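PDB 1PGV: tropomodulin from Caenorhabditis elegans, which probably caps the pointed ends of actin filaments, blocking both elongation and depolymerisation there, this chain being its C-terminal domain. Local coordinates for residues Pro112-Leu115 against Ala116-Arg120. Sequence-based numbering, arbitrary orientation.
Sequences PELL and ARLLR
Leu118 lies one helical turn beyond Leu114 and Leu115 and touches both. Its CG stands 4.3 Å from CG of Leu114, so these two side chains meet at their branch points, whereas the contact with Leu115 is made methyl to methyl, CD1 of Leu118 being 4.1 Å from CD2 of Leu115. The Leu115 and Leu118 side chains run at a slant to one another. In Leu118, CG is anti to the carbonyl carbon (chi1 -63°), which swings it back over the preceding turn, where it also rests 3.3 Å from the carbonyl O of Leu114. That same oxygen accepts the backbone N-H of Leu118, N to O 2.8 Å, and so carries both the bond and the side-chain contact.

Arg117 packs along the more polar flank. Its CG sits 3.3 Å from O of Glu113, the same oxygen that receives the Arg117 backbone N-H. A bend at chi3 (63°) then turns the chain so that the guanidinium passes obliquely by CD1 of Leu114, 4.4 Å from NH1; this is a loose van der Waals touch of methyl and guanidinium. Further i to i+4 bonds join Ala116 N to Pro112 O and Leu119 N to Leu115 O.

Outside this helix, Leu118 packs on Leu90, Ile91 and Ile94 of helix 90-96, Leu115 on Met149 of helix 143-155 and on Ala133, and Leu114 on Asp84 and Ala87 of helix 84-87. The leucine side chains thus join this helix to three others. The i to i+4 hydrogen bonds mark an alpha-helix, 112-121, here the connection between parallel strands 102-104 and 130-132 in one beta-alpha-beta unit of the leucine-rich-repeat-like tropomodulin C-terminal domain.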
loop_
_atom_site.group_PDB
_atom_site.type_symbol
_atom_site.label_atom_id
_atom_site.label_comp_id
_atom_site.label_asym_id
_atom_site.label_seq_id
_atom_site.Cartn_x
_atom_site.Cartn_y
_atom_site.Cartn_z
ATOM N N PRO A 112 11.758 5.366 5.183
ATOM C CA PRO A 112 11.836 3.910 5.329
ATOM C C PRO A 112 11.032 3.431 6.532
ATOM O O PRO A 112 10.387 2.381 6.486
ATOM C CB PRO A 112 13.332 3.664 5.504
ATOM C CG PRO A 112 13.940 4.730 4.654
ATOM C CD PRO A 112 13.103 5.946 5.012
ATOM N N GLU A 113 11.069 4.210 7.611
ATOM C CA GLU A 113 10.352 3.857 8.829
ATOM C C GLU A 113 8.844 3.820 8.614
ATOM O O GLU A 113 8.162 2.924 9.106
ATOM C CB GLU A 113 10.671 4.857 9.948
ATOM C CG GLU A 113 12.136 4.900 10.371
ATOM C CD GLU A 113 13.070 5.284 9.237
ATOM O OE1 GLU A 113 12.792 6.280 8.535
ATOM O OE2 GLU A 113 14.091 4.592 9.055
ATOM N N LEU A 114 8.317 4.800 7.889
ATOM C CA LEU A 114 6.881 4.824 7.647
ATOM C C LEU A 114 6.494 3.656 6.742
ATOM O O LEU A 114 5.484 2.994 6.979
ATOM C CB LEU A 114 6.454 6.145 7.008
ATOM C CG LEU A 114 4.949 6.245 6.729
ATOM C CD1 LEU A 114 4.158 5.925 7.988
ATOM C CD2 LEU A 114 4.617 7.636 6.223
ATOM N N LEU A 115 7.303 3.404 5.718
ATOM C CA LEU A 115 7.036 2.298 4.797
ATOM C C LEU A 115 6.990 0.978 5.556
ATOM O O LEU A 115 6.155 0.121 5.278
ATOM C CB LEU A 115 8.103 2.234 3.705
ATOM C CG LEU A 115 8.083 3.405 2.717
ATOM C CD1 LEU A 115 9.126 3.175 1.629
ATOM C CD2 LEU A 115 6.682 3.534 2.105
ATOM N N ALA A 116 7.892 0.815 6.523
ATOM C CA ALA A 116 7.907 -0.401 7.318
ATOM C C ALA A 116 6.595 -0.520 8.088
ATOM O O ALA A 116 6.030 -1.606 8.201
ATOM C CB ALA A 116 9.098 -0.387 8.295
ATOM N N ARG A 117 6.107 0.592 8.628
ATOM C CA ARG A 117 4.857 0.558 9.373
ATOM C C ARG A 117 3.687 0.231 8.438
ATOM O O ARG A 117 2.792 -0.528 8.802
ATOM C CB ARG A 117 4.611 1.896 10.068
ATOM C CG ARG A 117 5.627 2.212 11.160
ATOM C CD ARG A 117 5.366 3.590 11.757
ATOM N NE ARG A 117 4.063 3.653 12.410
ATOM C CZ ARG A 117 3.418 4.782 12.690
ATOM N NH1 ARG A 117 3.957 5.953 12.370
ATOM N NH2 ARG A 117 2.236 4.739 13.289
ATOM N N LEU A 118 3.704 0.797 7.236
ATOM C CA LEU A 118 2.626 0.534 6.279
ATOM C C LEU A 118 2.580 -0.955 5.917
ATOM O O LEU A 118 1.505 -1.564 5.893
ATOM C CB LEU A 118 2.809 1.374 5.011
ATOM C CG LEU A 118 2.745 2.899 5.178
ATOM C CD1 LEU A 118 2.966 3.556 3.825
ATOM C CD2 LEU A 118 1.409 3.315 5.775
ATOM N N LEU A 119 3.738 -1.546 5.639
ATOM C CA LEU A 119 3.788 -2.969 5.303
ATOM C C LEU A 119 3.384 -3.848 6.480
ATOM O O LEU A 119 2.709 -4.858 6.309
ATOM C CB LEU A 119 5.188 -3.372 4.825
ATOM C CG LEU A 119 5.423 -3.420 3.316
ATOM C CD1 LEU A 119 6.890 -3.701 3.043
ATOM C CD2 LEU A 119 4.549 -4.514 2.692
ATOM N N ARG A 120 3.786 -3.478 7.691
ATOM C CA ARG A 120 3.413 -4.291 8.834
ATOM C C ARG A 120 1.898 -4.209 9.057
ATOM O O ARG A 120 1.270 -5.175 9.495
ATOM C CB ARG A 120 4.180 -3.832 10.085
ATOM C CG ARG A 120 4.045 -4.770 11.278
ATOM C CD ARG A 120 5.277 -4.669 12.179
ATOM N NE ARG A 120 6.441 -5.349 11.616
ATOM C CZ ARG A 120 6.743 -6.627 11.844
ATOM N NH1 ARG A 120 5.965 -7.362 12.626
ATOM N NH2 ARG A 120 7.829 -7.166 11.308
#